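Long-range contact in molybdopterin synthase catalytic subunit (Homo sapiens, PDB 5MPO), which catalyses the conversion of precursor Z into molybdopterin, taking two sulfur atoms from its thiocarboxylated partner subunit to build the dithiolene group: residues Pro90-Ala95 and Ala113-His118. Numbering follows the deposited sequence.
Sequences PVKHIA and AVSSAH
The two central strands of the mixed four-stranded sheet of this MoaE-family subunit pair here, and Ala95 and Ala113 form an antiparallel hydrogen-bonded pair. Ala95 N gives a nearly straight bond to Ala113 O at 2.9 Å, answered by Ala113 N to Ala95 O at 3.0 Å. Ile94 and Val114 follow as a non-hydrogen-bonded pair, and then Ser115 N binds His93 O, 3.0 Å away and in the carbonyl plane. At Lys92 the chain turns a corner, and the regular pattern gives way: both Lys92 and His93 donate to Ser115. Lys92 N meets Ser115 O at 2.7 Å, while His93 N reaches Ser115 OG at 3.3 Å. The serine hydroxyl can do this because chi1 of 57° sets it between its own backbone N and carbonyl carbon; OG also bonds Val38 O, so a small polar side chain suits this buried spot. Lys92 folds its CG over one face of the His93 ring, 3.7 Å above the plane; the ring's NE2 bonds the Glu16 carboxylate and Lys92 NZ the Glu16 backbone oxygen. Branched Val91 and Ile94 pack against helix 73-88 and Val114 against helix 119-136, with Val91 CG1 on Val114 CG1 at 3.4 Å. On the other face the methyl groups of Ala95 and Ala113 are small enough for helix 31-38 to pack closely through Val34 and Val38, with His93 beside them. At the strand end, Ser116 OG bonds His118 O at 2.7 Å, tying it to the loop at His118, a predicted substrate-binding residue. Helices covering both faces of a mixed sheet make this the core of an alpha/beta sandwich.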
# COMPACT_ATOMS: atom_id res chain seq x y z
N PRO C 90 -13.36 6.97 -4.61
CA PRO C 90 -14.25 5.91 -5.14
C PRO C 90 -13.81 4.50 -4.76
O PRO C 90 -13.57 3.66 -5.62
CB PRO C 90 -14.13 6.08 -6.66
CG PRO C 90 -12.74 6.58 -6.87
CD PRO C 90 -12.51 7.54 -5.69
N VAL C 91 -13.79 4.21 -3.48
CA VAL C 91 -13.32 2.91 -3.02
C VAL C 91 -14.50 1.94 -2.91
O VAL C 91 -15.63 2.35 -2.71
CB VAL C 91 -12.56 3.02 -1.66
CG1 VAL C 91 -11.41 4.00 -1.79
CG2 VAL C 91 -13.48 3.39 -0.48
N LYS C 92 -14.21 0.64 -2.95
CA LYS C 92 -15.25 -0.33 -2.77
C LYS C 92 -15.33 -0.80 -1.32
O LYS C 92 -16.25 -0.40 -0.62
CB LYS C 92 -15.04 -1.50 -3.72
CG LYS C 92 -16.18 -2.50 -3.72
CD LYS C 92 -17.50 -1.79 -4.01
CE LYS C 92 -18.63 -2.76 -4.31
NZ LYS C 92 -19.91 -2.02 -4.36
N HIS C 93 -14.34 -1.60 -0.89
CA HIS C 93 -14.20 -2.17 0.45
C HIS C 93 -12.96 -1.60 1.23
O HIS C 93 -11.88 -1.36 0.67
CB HIS C 93 -14.00 -3.71 0.38
CG HIS C 93 -15.02 -4.44 -0.42
ND1 HIS C 93 -16.38 -4.30 -0.23
CD2 HIS C 93 -14.88 -5.36 -1.41
CE1 HIS C 93 -17.02 -5.06 -1.09
NE2 HIS C 93 -16.13 -5.73 -1.81
N ILE C 94 -13.12 -1.45 2.54
CA ILE C 94 -12.06 -1.01 3.48
C ILE C 94 -12.05 -2.07 4.62
O ILE C 94 -13.14 -2.51 5.13
CB ILE C 94 -12.43 0.37 4.03
CG1 ILE C 94 -12.79 1.35 2.91
CG2 ILE C 94 -11.39 0.83 4.99
CD1 ILE C 94 -13.31 2.69 3.41
N ALA C 95 -10.87 -2.57 4.92
CA ALA C 95 -10.68 -3.46 6.03
C ALA C 95 -9.65 -2.80 6.91
O ALA C 95 -8.65 -2.30 6.40
CB ALA C 95 -10.18 -4.79 5.56
N ALA C 113 -6.41 -2.37 4.42
CA ALA C 113 -6.54 -2.66 3.03
C ALA C 113 -7.73 -1.87 2.43
O ALA C 113 -8.77 -1.75 3.07
CB ALA C 113 -6.75 -4.15 2.85
N VAL C 114 -7.57 -1.39 1.19
CA VAL C 114 -8.63 -0.73 0.43
C VAL C 114 -8.63 -1.22 -0.99
O VAL C 114 -7.55 -1.29 -1.58
CB VAL C 114 -8.43 0.82 0.38
CG1 VAL C 114 -9.59 1.48 -0.37
CG2 VAL C 114 -8.35 1.39 1.79
N SER C 115 -9.81 -1.54 -1.52
CA SER C 115 -9.97 -1.88 -2.97
C SER C 115 -10.73 -0.82 -3.72
O SER C 115 -11.64 -0.22 -3.18
CB SER C 115 -10.72 -3.22 -3.16
OG SER C 115 -12.01 -3.20 -2.52
N SER C 116 -10.39 -0.58 -4.96
CA SER C 116 -11.16 0.33 -5.83
C SER C 116 -10.93 -0.05 -7.30
O SER C 116 -10.08 -0.87 -7.61
CB SER C 116 -10.70 1.78 -5.62
OG SER C 116 -9.31 1.87 -5.85
N ALA C 117 -11.67 0.59 -8.18
CA ALA C 117 -11.56 0.35 -9.63
C ALA C 117 -10.18 0.73 -10.18
O ALA C 117 -9.57 -0.10 -10.92
CB ALA C 117 -12.72 1.02 -10.40
N HIS C 118 -9.68 1.92 -9.78
CA HIS C 118 -8.33 2.39 -10.15
C HIS C 118 -7.40 2.77 -8.93
O HIS C 118 -7.84 3.00 -7.81
CB HIS C 118 -8.43 3.56 -11.15
CG HIS C 118 -9.17 3.22 -12.44
ND1 HIS C 118 -8.77 2.22 -13.30
CD2 HIS C 118 -10.25 3.80 -13.02
CE1 HIS C 118 -9.58 2.18 -14.35
NE2 HIS C 118 -10.49 3.13 -14.20